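Local coordinates for EreC (Klebsiella pneumoniae, PDB 6XCQ), which hydrolyses the macrolide antibiotic erythromycin as an esterase, probably by cleaving the ester bond of its lactone ring, and so confers macrolide resistance, at residues Pro351-Pro356 with Arg407-Ser412; Ala342-Gly347 with Ile424-Ser429; Val176-Ile181 with Leu227-Leu232; Pro183-Leu188 with Thr223-Arg228; His90-Ile95 with Lys300-Ala305. The protein carries 1 engineered substitution. All blocks are in the same frame, centred on the assembly; numbering follows the deposited sequence.

Contact 1. Residues Pro351-Pro356 with Arg407-Ser412; sequences PEMQFP and RSQSAS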
# COMPACT_ATOMS: atom_id res chain seq x y z
N PRO A 351 -3.59 15.55 8.83
CA PRO A 351 -2.56 14.87 9.63
C PRO A 351 -1.30 14.73 8.80
O PRO A 351 -1.34 14.32 7.63
CB PRO A 351 -3.18 13.51 9.96
CG PRO A 351 -4.61 13.61 9.58
CD PRO A 351 -4.72 14.65 8.53
N GLU A 352 -0.18 15.08 9.39
CA GLU A 352 1.10 14.98 8.72
C GLU A 352 2.04 14.16 9.59
O GLU A 352 1.88 14.09 10.81
CB GLU A 352 1.68 16.39 8.45
CG GLU A 352 3.05 16.42 7.75
CD GLU A 352 3.04 15.77 6.37
OE1 GLU A 352 3.02 14.52 6.31
OE2 GLU A 352 3.05 16.52 5.36
N MET A 353 3.01 13.52 8.95
CA MET A 353 4.05 12.81 9.68
C MET A 353 5.18 13.77 10.01
O MET A 353 5.69 14.47 9.13
CB MET A 353 4.55 11.62 8.86
CG MET A 353 3.49 10.51 8.78
SD MET A 353 3.91 9.21 7.61
CE MET A 353 3.52 10.04 6.08
N GLN A 354 5.55 13.82 11.28
CA GLN A 354 6.61 14.70 11.75
C GLN A 354 7.87 13.88 11.99
O GLN A 354 7.90 13.02 12.88
CB GLN A 354 6.18 15.42 13.02
CG GLN A 354 7.21 16.41 13.51
CD GLN A 354 6.77 17.14 14.75
OE1 GLN A 354 6.53 18.34 14.72
NE2 GLN A 354 6.64 16.40 15.85
N PHE A 355 8.92 14.14 11.21
CA PHE A 355 10.19 13.44 11.32
C PHE A 355 11.31 14.47 11.36
O PHE A 355 11.33 15.39 10.52
CB PHE A 355 10.40 12.46 10.14
CG PHE A 355 11.80 11.89 10.06
CD1 PHE A 355 12.16 10.77 10.80
CD2 PHE A 355 12.76 12.47 9.24
CE1 PHE A 355 13.45 10.25 10.74
CE2 PHE A 355 14.05 11.95 9.16
CZ PHE A 355 14.39 10.84 9.92
N PRO A 356 12.26 14.36 12.29
CA PRO A 356 12.31 13.28 13.27
C PRO A 356 11.38 13.56 14.43
O PRO A 356 10.76 14.62 14.49
CB PRO A 356 13.77 13.28 13.73
CG PRO A 356 14.19 14.68 13.56
CD PRO A 356 13.48 15.19 12.34
N ARG A 407 -3.47 18.01 -3.68
CA ARG A 407 -2.88 17.90 -2.36
C ARG A 407 -2.31 16.50 -2.15
O ARG A 407 -2.84 15.50 -2.63
CB ARG A 407 -3.92 18.21 -1.28
CG ARG A 407 -4.36 19.69 -1.30
CD ARG A 407 -5.52 19.92 -0.37
NE ARG A 407 -5.49 21.27 0.19
CZ ARG A 407 -6.39 21.74 1.04
NH1 ARG A 407 -7.42 20.99 1.40
NH2 ARG A 407 -6.25 22.96 1.53
N SER A 408 -1.21 16.44 -1.41
CA SER A 408 -0.63 15.16 -1.04
C SER A 408 0.09 15.40 0.27
O SER A 408 1.01 16.23 0.32
CB SER A 408 0.31 14.66 -2.14
OG SER A 408 1.03 13.50 -1.75
N GLN A 409 -0.34 14.73 1.34
CA GLN A 409 0.11 15.05 2.71
C GLN A 409 -0.18 16.54 2.94
O GLN A 409 -1.25 17.02 2.52
CB GLN A 409 1.56 14.64 2.91
CG GLN A 409 1.81 13.13 2.81
CD GLN A 409 0.98 12.33 3.79
OE1 GLN A 409 0.27 11.42 3.38
NE2 GLN A 409 1.11 12.63 5.09
N SER A 410 0.73 17.30 3.55
CA SER A 410 0.54 18.73 3.72
C SER A 410 1.08 19.54 2.55
O SER A 410 1.12 20.77 2.62
CB SER A 410 1.18 19.22 5.02
OG SER A 410 2.58 19.00 5.04
N ALA A 411 1.47 18.88 1.45
CA ALA A 411 1.97 19.56 0.26
C ALA A 411 1.04 19.28 -0.92
O ALA A 411 -0.15 19.05 -0.72
CB ALA A 411 3.40 19.11 -0.04
N SER A 412 1.58 19.34 -2.15
CA SER A 412 0.87 18.94 -3.36
C SER A 412 1.84 18.25 -4.32
O SER A 412 3.05 18.41 -4.23
CB SER A 412 0.21 20.13 -4.09
OG SER A 412 -0.81 20.74 -3.31
O HOH W 1 -0.69 11.71 7.14
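Glu352, on the strand that ends at Gln354, lies across from Gln409, the two CA atoms 6.1 Å apart, at the corner of a beta-hairpin closed by a two-residue type II' turn from Ser408 to Ala411; the Glu352 side chain, rather than strand pairing, joins the two segments. Its chain leaves with CG anti to the backbone N and then bends at chi2 (61°), which brings both oxygens over the tip of the turn. OE2 takes the Ser410 OG hydroxyl on its anti lone pair at a short 2.5 Å, and Ser410 N also gives to Glu352 OE2, at 3.0 Å but from well above the carboxylate plane. OE1 is likewise held twice: the carboxylate curls back so that Met353 N gives to the anti lone pair of OE1, while Gln409 NE2 reaches Glu352 OE1 at 3.0 Å from above the plane. With four donors on two oxygens, rotation of the carboxylate is fixed. The other hydrogen of Gln409 NE2 is engaged by a water that donates in turn to Pro351 O, and Met353 CE packs 3.7 Å from Gln409 NE2. Gln409 OE1 accepts from His306 NE2 and His70 N. Strand 349-354 pairs with strand 365-370, whose Thr369 touches both Glu352 and Ser410; on the turn's side, Gln409 packs on Phe317 of strand 315-317.

Contact 2. Residues Ala342-Gly347 with Ile424-Ser429; sequences AFTHLG and IVCVPS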
# COMPACT_ATOMS: atom_id res chain seq x y z
N ALA A 342 -7.79 8.60 -7.04
CA ALA A 342 -7.20 9.43 -6.00
C ALA A 342 -8.27 9.97 -5.06
O ALA A 342 -9.41 10.21 -5.47
CB ALA A 342 -6.44 10.61 -6.61
N PHE A 343 -7.91 10.13 -3.78
CA PHE A 343 -8.77 10.75 -2.77
C PHE A 343 -8.11 12.04 -2.32
O PHE A 343 -6.93 12.03 -1.94
CB PHE A 343 -8.95 9.87 -1.53
CG PHE A 343 -9.84 8.69 -1.70
CD1 PHE A 343 -10.01 8.08 -2.94
CD2 PHE A 343 -10.45 8.12 -0.59
CE1 PHE A 343 -10.82 6.94 -3.07
CE2 PHE A 343 -11.25 6.99 -0.72
CZ PHE A 343 -11.44 6.41 -1.96
N THR A 344 -8.85 13.15 -2.32
CA THR A 344 -8.32 14.38 -1.76
C THR A 344 -9.41 15.05 -0.91
O THR A 344 -10.44 14.45 -0.62
CB THR A 344 -7.76 15.28 -2.86
OG1 THR A 344 -7.03 16.36 -2.25
CG2 THR A 344 -8.87 15.83 -3.76
N HIS A 345 -9.16 16.28 -0.47
CA HIS A 345 -10.06 16.89 0.51
C HIS A 345 -9.94 18.40 0.47
O HIS A 345 -8.95 18.96 -0.03
CB HIS A 345 -9.75 16.40 1.94
CG HIS A 345 -8.44 16.91 2.45
ND1 HIS A 345 -8.32 18.08 3.17
CD2 HIS A 345 -7.18 16.42 2.32
CE1 HIS A 345 -7.05 18.29 3.47
NE2 HIS A 345 -6.33 17.30 2.96
N LEU A 346 -10.94 19.06 1.05
CA LEU A 346 -11.03 20.52 1.10
C LEU A 346 -10.76 21.09 2.49
O LEU A 346 -11.01 22.28 2.72
CB LEU A 346 -12.40 20.99 0.60
CG LEU A 346 -12.85 20.53 -0.78
CD1 LEU A 346 -14.15 21.21 -1.17
CD2 LEU A 346 -11.78 20.81 -1.84
N GLY A 347 -10.24 20.28 3.41
CA GLY A 347 -10.01 20.76 4.76
C GLY A 347 -8.84 21.73 4.85
O GLY A 347 -7.96 21.77 4.00
N ILE A 424 -11.32 11.04 -9.36
CA ILE A 424 -10.95 11.72 -8.11
C ILE A 424 -12.15 11.71 -7.17
O ILE A 424 -13.27 12.03 -7.57
CB ILE A 424 -10.49 13.17 -8.32
CG1 ILE A 424 -9.57 13.33 -9.54
CG2 ILE A 424 -9.79 13.66 -7.06
CD1 ILE A 424 -8.14 12.84 -9.33
N VAL A 425 -11.88 11.39 -5.91
CA VAL A 425 -12.84 11.46 -4.81
C VAL A 425 -12.38 12.57 -3.88
O VAL A 425 -11.22 12.59 -3.46
CB VAL A 425 -12.91 10.11 -4.07
CG1 VAL A 425 -13.72 10.18 -2.81
CG2 VAL A 425 -13.44 9.03 -5.00
N CYS A 426 -13.27 13.50 -3.56
CA CYS A 426 -12.89 14.63 -2.73
C CYS A 426 -13.89 14.80 -1.59
O CYS A 426 -15.09 14.94 -1.84
CB CYS A 426 -12.79 15.90 -3.57
SG CYS A 426 -12.22 17.35 -2.63
N VAL A 427 -13.41 14.74 -0.35
CA VAL A 427 -14.26 14.82 0.84
C VAL A 427 -14.13 16.21 1.44
O VAL A 427 -13.21 16.96 1.09
CB VAL A 427 -13.90 13.71 1.84
CG1 VAL A 427 -14.05 12.32 1.19
CG2 VAL A 427 -12.47 13.92 2.38
N PRO A 428 -15.04 16.63 2.34
CA PRO A 428 -15.02 18.03 2.78
C PRO A 428 -13.89 18.37 3.74
O PRO A 428 -13.51 19.55 3.84
CB PRO A 428 -16.39 18.20 3.46
CG PRO A 428 -17.26 17.15 2.85
CD PRO A 428 -16.32 15.98 2.66
N SER A 429 -13.35 17.39 4.46
CA SER A 429 -12.39 17.67 5.53
C SER A 429 -11.55 16.42 5.72
O SER A 429 -11.93 15.33 5.27
CB SER A 429 -13.11 18.05 6.83
OG SER A 429 -14.02 17.02 7.19
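Ala342 O and Val425 N open a run of four backbone hydrogen bonds between two parallel strands, paired in register from Ala342 with Ile424 to His345 with Val427. Val425 N gives to Ala342 O at 2.8 Å, and Val425 O receives Thr344 N at 2.7 Å. Thr344 O then accepts from Val427 N at 3.0 Å, and Val427 O takes Leu346 N. Thr344 on one strand and Val425 and Val427 on the other thus use both backbone N and O across the pair, a parallel pattern in which alternate residues do the bonding. Ile424 and Cys426 bond through their backbones to Thr395 and Cys393 of the antiparallel strand 392-396. Beyond the strand end, Gly347 N turns back to His345 ND1 (2.9 Å), close to the imidazole plane. CG of His345 sits between its backbone N and carbonyl carbon (chi1 69°), the rotation that swings ND1 toward that amide. Outside the pair, Thr344 OG1 bonds Glu380 OE2, Ser429 OG bonds Glu74 OE2, and Phe343 O receives Asn307 ND2. The faces are apolar: Val425 CB lies over the Phe343 ring, 4.1 Å from its centroid, and on the other face Leu346 CD2 touches Cys426 SG at 3.6 Å. Helix 73-90 covers the Phe343 side. At strand 423-427 the parallel part of a mixed eight-stranded alpha/beta sheet gives way to antiparallel strands.

Contact 3. Residues Val176-Ile181 with Leu227-Leu232; sequences VIDHLI and LRLASL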
# COMPACT_ATOMS: atom_id res chain seq x y z
N VAL A 176 12.59 -28.16 4.50
CA VAL A 176 11.90 -29.27 3.86
C VAL A 176 12.44 -29.52 2.47
O VAL A 176 12.77 -30.65 2.11
CB VAL A 176 10.38 -29.01 3.84
CG1 VAL A 176 9.69 -30.15 3.14
CG2 VAL A 176 9.86 -28.87 5.27
N ILE A 177 12.56 -28.47 1.66
CA ILE A 177 12.73 -28.68 0.22
C ILE A 177 14.17 -28.52 -0.26
O ILE A 177 14.47 -28.93 -1.39
CB ILE A 177 11.81 -27.74 -0.59
CG1 ILE A 177 12.40 -26.33 -0.63
CG2 ILE A 177 10.40 -27.71 0.00
CD1 ILE A 177 11.60 -25.35 -1.49
N ASP A 178 15.05 -27.89 0.52
CA ASP A 178 16.43 -27.73 0.08
C ASP A 178 17.33 -27.56 1.29
O ASP A 178 17.94 -26.50 1.50
CB ASP A 178 16.55 -26.55 -0.90
CG ASP A 178 17.96 -26.40 -1.51
OD1 ASP A 178 18.70 -27.39 -1.67
OD2 ASP A 178 18.35 -25.27 -1.83
N HIS A 179 17.42 -28.61 2.11
CA HIS A 179 18.15 -28.51 3.37
C HIS A 179 19.62 -28.18 3.18
O HIS A 179 20.24 -27.64 4.11
CB HIS A 179 18.00 -29.82 4.17
CG HIS A 179 18.41 -29.69 5.60
ND1 HIS A 179 19.73 -29.72 6.01
CD2 HIS A 179 17.68 -29.51 6.73
CE1 HIS A 179 19.79 -29.57 7.32
NE2 HIS A 179 18.56 -29.44 7.78
N LEU A 180 20.18 -28.45 2.00
CA LEU A 180 21.59 -28.13 1.72
C LEU A 180 21.91 -26.66 1.94
O LEU A 180 23.05 -26.32 2.24
CB LEU A 180 21.93 -28.50 0.28
CG LEU A 180 22.03 -29.99 -0.05
CD1 LEU A 180 22.10 -30.21 -1.56
CD2 LEU A 180 23.22 -30.60 0.66
N ILE A 181 20.93 -25.77 1.77
CA ILE A 181 21.19 -24.34 1.89
C ILE A 181 20.64 -23.76 3.19
O ILE A 181 20.65 -22.54 3.39
CB ILE A 181 20.67 -23.58 0.64
CG1 ILE A 181 21.43 -22.27 0.44
CG2 ILE A 181 19.16 -23.33 0.71
CD1 ILE A 181 22.73 -22.42 -0.30
N LEU A 227 19.43 -16.95 -6.76
CA LEU A 227 19.85 -17.60 -8.00
C LEU A 227 19.87 -19.12 -7.85
O LEU A 227 19.58 -19.84 -8.82
CB LEU A 227 21.22 -17.07 -8.41
CG LEU A 227 21.31 -15.82 -9.30
CD1 LEU A 227 20.32 -14.76 -8.91
CD2 LEU A 227 22.72 -15.25 -9.27
N ARG A 228 20.20 -19.63 -6.67
CA ARG A 228 20.15 -21.08 -6.48
C ARG A 228 18.71 -21.58 -6.59
O ARG A 228 18.44 -22.57 -7.29
CB ARG A 228 20.75 -21.47 -5.13
CG ARG A 228 20.63 -22.98 -4.88
CD ARG A 228 21.20 -23.42 -3.53
NE ARG A 228 20.86 -24.81 -3.21
CZ ARG A 228 21.55 -25.87 -3.64
NH1 ARG A 228 22.60 -25.73 -4.43
NH2 ARG A 228 21.16 -27.10 -3.29
N LEU A 229 17.77 -20.89 -5.95
CA LEU A 229 16.38 -21.36 -5.96
C LEU A 229 15.81 -21.34 -7.37
O LEU A 229 15.11 -22.28 -7.77
CB LEU A 229 15.51 -20.52 -5.03
CG LEU A 229 15.36 -21.01 -3.59
CD1 LEU A 229 14.26 -22.04 -3.48
CD2 LEU A 229 16.66 -21.57 -3.07
N ALA A 230 16.05 -20.26 -8.11
CA ALA A 230 15.54 -20.21 -9.47
C ALA A 230 16.16 -21.31 -10.33
O ALA A 230 15.49 -21.90 -11.19
CB ALA A 230 15.79 -18.83 -10.08
N SER A 231 17.45 -21.60 -10.11
CA SER A 231 18.11 -22.62 -10.92
C SER A 231 17.54 -24.01 -10.65
O SER A 231 17.54 -24.86 -11.55
CB SER A 231 19.62 -22.59 -10.68
OG SER A 231 19.97 -23.31 -9.51
N LEU A 232 17.02 -24.26 -9.45
CA LEU A 232 16.49 -25.57 -9.08
C LEU A 232 14.99 -25.68 -9.27
O LEU A 232 14.41 -26.72 -8.91
CB LEU A 232 16.85 -25.90 -7.63
CG LEU A 232 18.36 -26.02 -7.39
CD1 LEU A 232 18.66 -26.31 -5.93
CD2 LEU A 232 18.98 -27.10 -8.31
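Asp178 and Arg228 approach from opposite directions and meet as two nearly coplanar groups, the carboxylate and guanidinium planes only 14° apart. The grip is side-on: Arg228 NE gives to Asp178 OD2 at 2.9 Å and Arg228 NH2 to Asp178 OD1 at 3.0 Å. Each oxygen offers its syn lone pair, both partners lie close to the guanidinium plane, and the N-H of NH2 is almost straight on OD1 (176°). Two bonds of this kind fix the turn of the carboxylate as well as its place. Reach comes from the arginine, whose chain runs extended from CG to NE, while the aspartate side chain is short and leaves the first residue to break helical phi/psi after helix 164-177. The pair therefore ties the link between helices 164-177 and 182-191 to the C-terminal end of helix 212-231, within an all-helical part of the chain. Apolar groups flank the ion pair. Ile181, at the N-cap position of the next helix, slides past the arginine in the opposite direction, its CD1 3.7 Å from Arg228 CD. Leu180 crosses Arg228 at about a right angle, with CD1 3.7 Å from NH2. Leu232, from the arginine's own segment, lays CD1 over one guanidinium face, and the same methyl lies 4.2 Å from Asp178 OD2. Leu229 reaches helix 244-267, touching Ala248 and Ile252.

Contact 4. Residues Pro183-Leu188 with Thr223-Arg228; sequences PHVDEL and TRLKLR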
# COMPACT_ATOMS: atom_id res chain seq x y z
N PRO A 183 21.99 -23.90 6.32
CA PRO A 183 22.97 -23.13 7.11
C PRO A 183 23.12 -21.70 6.61
O PRO A 183 23.25 -20.76 7.41
CB PRO A 183 24.27 -23.92 6.94
CG PRO A 183 23.85 -25.29 6.56
CD PRO A 183 22.59 -25.14 5.77
N HIS A 184 23.10 -21.53 5.29
CA HIS A 184 23.21 -20.21 4.68
C HIS A 184 22.03 -19.31 5.08
O HIS A 184 22.23 -18.14 5.39
CB HIS A 184 23.33 -20.39 3.17
CG HIS A 184 23.51 -19.12 2.40
ND1 HIS A 184 24.75 -18.60 2.09
CD2 HIS A 184 22.60 -18.29 1.82
CE1 HIS A 184 24.60 -17.49 1.38
NE2 HIS A 184 23.30 -17.28 1.21
N VAL A 185 20.81 -19.86 5.09
CA VAL A 185 19.65 -19.08 5.53
C VAL A 185 19.79 -18.70 7.00
O VAL A 185 19.41 -17.59 7.41
CB VAL A 185 18.34 -19.86 5.29
CG1 VAL A 185 17.15 -19.17 6.00
CG2 VAL A 185 18.06 -19.99 3.80
N ASP A 186 20.33 -19.61 7.81
CA ASP A 186 20.44 -19.35 9.25
C ASP A 186 21.54 -18.33 9.54
O ASP A 186 21.41 -17.51 10.45
CB ASP A 186 20.69 -20.66 9.99
CG ASP A 186 19.47 -21.55 10.01
OD1 ASP A 186 18.36 -21.04 10.30
OD2 ASP A 186 19.61 -22.76 9.75
N GLU A 187 22.63 -18.37 8.77
CA GLU A 187 23.62 -17.31 8.85
C GLU A 187 22.99 -15.96 8.55
O GLU A 187 23.21 -14.98 9.27
CB GLU A 187 24.78 -17.61 7.89
CG GLU A 187 25.90 -16.60 7.91
CD GLU A 187 27.28 -17.25 7.86
N LEU A 188 22.15 -15.90 7.51
CA LEU A 188 21.49 -14.65 7.14
C LEU A 188 20.58 -14.16 8.26
O LEU A 188 20.54 -12.96 8.56
CB LEU A 188 20.68 -14.85 5.87
CG LEU A 188 21.47 -14.72 4.58
CD1 LEU A 188 20.56 -15.05 3.42
CD2 LEU A 188 22.01 -13.29 4.47
N THR A 223 21.31 -12.67 -2.73
CA THR A 223 21.44 -12.91 -4.17
C THR A 223 21.85 -14.36 -4.45
O THR A 223 21.30 -15.00 -5.35
CB THR A 223 22.45 -11.92 -4.76
OG1 THR A 223 21.90 -10.58 -4.71
CG2 THR A 223 22.76 -12.24 -6.19
N ARG A 224 22.81 -14.89 -3.69
CA ARG A 224 23.19 -16.29 -3.87
C ARG A 224 21.99 -17.21 -3.72
O ARG A 224 21.77 -18.11 -4.55
CB ARG A 224 24.29 -16.67 -2.87
CG ARG A 224 24.92 -18.05 -3.11
CD ARG A 224 24.30 -19.14 -2.22
NE ARG A 224 25.20 -20.28 -2.02
CZ ARG A 224 25.25 -21.35 -2.81
NH1 ARG A 224 24.46 -21.45 -3.88
NH2 ARG A 224 26.11 -22.33 -2.52
N LEU A 225 21.19 -16.98 -2.68
CA LEU A 225 20.01 -17.82 -2.45
C LEU A 225 19.01 -17.69 -3.58
O LEU A 225 18.40 -18.69 -3.99
CB LEU A 225 19.34 -17.43 -1.14
CG LEU A 225 19.69 -18.31 0.05
CD1 LEU A 225 19.31 -17.60 1.33
CD2 LEU A 225 19.02 -19.67 -0.06
N LYS A 226 18.79 -16.46 -4.06
CA LYS A 226 17.81 -16.21 -5.11
C LYS A 226 18.15 -16.96 -6.38
O LYS A 226 17.27 -17.51 -7.06
CB LYS A 226 17.76 -14.72 -5.40
CG LYS A 226 16.72 -14.31 -6.42
CD LYS A 226 16.88 -12.84 -6.74
CE LYS A 226 16.62 -12.56 -8.21
NZ LYS A 226 15.18 -12.33 -8.46
N LEU A 227 19.43 -16.95 -6.76
CA LEU A 227 19.85 -17.60 -8.00
C LEU A 227 19.87 -19.12 -7.85
O LEU A 227 19.58 -19.84 -8.82
CB LEU A 227 21.22 -17.07 -8.41
CG LEU A 227 21.31 -15.82 -9.30
CD1 LEU A 227 20.32 -14.76 -8.91
CD2 LEU A 227 22.72 -15.25 -9.27
N ARG A 228 20.20 -19.63 -6.67
CA ARG A 228 20.15 -21.08 -6.48
C ARG A 228 18.71 -21.58 -6.59
O ARG A 228 18.44 -22.57 -7.29
CB ARG A 228 20.75 -21.47 -5.13
CG ARG A 228 20.63 -22.98 -4.88
CD ARG A 228 21.20 -23.42 -3.53
NE ARG A 228 20.86 -24.81 -3.21
CZ ARG A 228 21.55 -25.87 -3.64
NH1 ARG A 228 22.60 -25.73 -4.43
NH2 ARG A 228 21.16 -27.10 -3.29
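The edge of the His184 imidazole meets Leu225 CD1, in plane and 3.4 Å from His184 CD2. One face of the same ring carries the CD methylene of Arg224, 4.2 Å from the centroid in a CH-pi contact, but this is less certain, since it belongs to one of two conformers modelled for Arg224. In that conformer the arginine bends at chi2, and its guanidinium stands steeply to the ring, 76° between the planes, with His184 CE1 at its edge. The imidazole reaches across because CG is anti to the backbone N (chi1 -178°). Its rotation is held at the far end by NE2, which hydrogen-bonds Gly221 O one turn back along the opposing helix. Leu225 is the apolar centre: CD1 meets Leu188 CD1 tip to tip at 3.5 Å, and Val185 CG2 comes in at about a right angle, 3.7 Å from that same CD1. The two helical segments run roughly antiparallel, their axes 11.1 Å apart, so side chains alone bridge the gap. Helix 164-177 closes in beside helix 182-191, with Ala171 on Val185 and Leu167 on Leu188, while Lys226 turns to helix 244-267 and pairs with Glu253.

Contact 5. Residues His90-Ile95 with Lys300-Ala305; sequences HDFNAI and KIILLA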
# COMPACT_ATOMS: atom_id res chain seq x y z
N HIS A 90 -19.55 -4.84 -8.80
CA HIS A 90 -18.61 -5.29 -9.82
C HIS A 90 -17.84 -6.54 -9.40
O HIS A 90 -16.89 -6.92 -10.09
CB HIS A 90 -17.65 -4.15 -10.18
CG HIS A 90 -18.32 -3.00 -10.88
ND1 HIS A 90 -18.59 -3.01 -12.23
CD2 HIS A 90 -18.77 -1.81 -10.42
CE1 HIS A 90 -19.19 -1.88 -12.57
NE2 HIS A 90 -19.31 -1.14 -11.49
N ASP A 91 -18.23 -7.17 -8.29
CA ASP A 91 -17.73 -8.51 -7.92
C ASP A 91 -16.23 -8.54 -7.64
O ASP A 91 -15.56 -9.56 -7.88
CB ASP A 91 -18.07 -9.54 -9.00
CG ASP A 91 -19.41 -10.19 -8.76
OD1 ASP A 91 -19.55 -10.92 -7.75
OD2 ASP A 91 -20.33 -9.96 -9.58
N PHE A 92 -15.66 -7.45 -7.12
CA PHE A 92 -14.28 -7.51 -6.66
C PHE A 92 -14.20 -8.44 -5.45
O PHE A 92 -15.13 -8.52 -4.64
CB PHE A 92 -13.76 -6.11 -6.34
CG PHE A 92 -13.23 -5.42 -7.54
CD1 PHE A 92 -14.09 -5.00 -8.54
CD2 PHE A 92 -11.87 -5.29 -7.74
CE1 PHE A 92 -13.61 -4.40 -9.70
CE2 PHE A 92 -11.38 -4.69 -8.88
CZ PHE A 92 -12.25 -4.24 -9.86
N ASN A 93 -13.09 -9.18 -5.35
CA ASN A 93 -13.00 -10.31 -4.43
C ASN A 93 -11.69 -10.35 -3.65
O ASN A 93 -11.45 -11.30 -2.91
CB ASN A 93 -13.19 -11.62 -5.18
CG ASN A 93 -12.29 -11.72 -6.39
OD1 ASN A 93 -11.14 -11.28 -6.36
ND2 ASN A 93 -12.81 -12.30 -7.47
N ALA A 94 -10.82 -9.34 -3.80
CA ALA A 94 -9.59 -9.29 -3.04
C ALA A 94 -9.28 -7.83 -2.71
O ALA A 94 -9.69 -6.91 -3.42
CB ALA A 94 -8.43 -9.94 -3.80
N ILE A 95 -8.55 -7.63 -1.61
CA ILE A 95 -8.07 -6.32 -1.18
C ILE A 95 -6.57 -6.42 -0.91
O ILE A 95 -6.14 -7.30 -0.17
CB ILE A 95 -8.80 -5.83 0.08
CG1 ILE A 95 -10.29 -5.63 -0.21
CG2 ILE A 95 -8.17 -4.53 0.60
CD1 ILE A 95 -11.03 -4.95 0.90
N LYS A 300 -10.12 -10.07 -8.78
CA LYS A 300 -10.32 -8.65 -9.04
C LYS A 300 -10.01 -7.93 -7.73
O LYS A 300 -10.73 -8.08 -6.74
CB LYS A 300 -11.74 -8.38 -9.53
CG LYS A 300 -12.05 -9.06 -10.87
CD LYS A 300 -13.52 -8.96 -11.25
CE LYS A 300 -13.92 -7.55 -11.53
NZ LYS A 300 -15.25 -7.44 -12.18
N ILE A 301 -8.90 -7.20 -7.70
CA ILE A 301 -8.31 -6.74 -6.46
C ILE A 301 -8.49 -5.23 -6.31
O ILE A 301 -8.38 -4.47 -7.28
CB ILE A 301 -6.82 -7.15 -6.37
CG1 ILE A 301 -6.26 -6.80 -4.98
CG2 ILE A 301 -6.00 -6.56 -7.50
CD1 ILE A 301 -4.98 -7.56 -4.65
N ILE A 302 -8.81 -4.80 -5.09
CA ILE A 302 -8.89 -3.39 -4.71
C ILE A 302 -7.60 -3.07 -3.97
O ILE A 302 -7.31 -3.70 -2.94
CB ILE A 302 -10.12 -3.13 -3.83
CG1 ILE A 302 -11.40 -3.69 -4.46
CG2 ILE A 302 -10.25 -1.66 -3.49
CD1 ILE A 302 -12.59 -3.71 -3.46
N LEU A 303 -6.81 -2.12 -4.46
CA LEU A 303 -5.54 -1.78 -3.82
C LEU A 303 -5.75 -0.56 -2.93
O LEU A 303 -6.18 0.49 -3.41
CB LEU A 303 -4.44 -1.49 -4.85
CG LEU A 303 -4.15 -2.57 -5.88
CD1 LEU A 303 -2.99 -2.10 -6.79
CD2 LEU A 303 -3.83 -3.88 -5.16
N LEU A 304 -5.44 -0.70 -1.64
CA LEU A 304 -5.58 0.40 -0.68
C LEU A 304 -4.18 0.95 -0.44
O LEU A 304 -3.41 0.42 0.36
CB LEU A 304 -6.23 -0.09 0.62
CG LEU A 304 -7.63 -0.70 0.56
CD1 LEU A 304 -8.20 -0.92 1.99
CD2 LEU A 304 -8.58 0.19 -0.26
N ALA A 305 -3.81 1.98 -1.20
CA ALA A 305 -2.48 2.55 -1.06
C ALA A 305 -2.59 4.07 -1.18
O ALA A 305 -3.66 4.61 -1.48
CB ALA A 305 -1.51 1.97 -2.09
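Phe92 and Ile302 touch at the apolar centre, Phe92 CD2 3.7 Å from Ile302 CG1, with Ile95 CG2 3.9 Å from Leu304 CD1 farther along the same side. Helix 73-90 packs here, bringing Leu86 onto Phe92 and Ile302 and Ile83 onto Ile95. Lys300 crosses the Phe92 ring at about a right angle and rests its CB over one face, 3.8 Å from the centroid; Ile301 O meets the ring at its edge. On the other side of the sheet Ala94 packs against Ile301. Backbone bonds follow: Ile302 N gives to Ala94 O, and Lys300 O accepts both Asn93 N at 3.0 Å and Ala94 N at 3.2 Å. At the polar rim Asn93 OD1 takes Lys300 N at 2.9 Å, acting as a stand-in for a backbone carbonyl, while its ND2 bonds Asp298 O. The lysine bends at chi3 (67°), curling its ammonium back to His90 O, 2.7 Å from Lys300 NZ. Strands 62-65 and 94-97 are joined through helix 73-90, a beta-alpha-beta crossover that leaves room between them for parallel strand 301-304, which comes some 200 residues later, in the interior of the parallel part of the alpha/beta sheet.

Contacts 2 and 5 belong to one sheet, their centres about 21 Å apart: contact 2 sets strands 338-345 and 423-427, contact 5 sets 94-97 and 301-304, and strand 62-65 lies between. Contact 1 adjoins contact 2 directly, since Arg407 NH1 reaches Gly347 O at 2.8 Å and His345 O at 2.9 Å. Contacts 1 and 5 do not touch, their nearest atoms about 9 Å apart. Contacts 3 and 4 form a separate helical region, centres about 9 Å apart, sharing helix 212-231, with Ile181 CG1 3.6 Å from Leu225 CD2. That region sits remote from the sheet, contact 3 about 49 Å from contact 2 between centres.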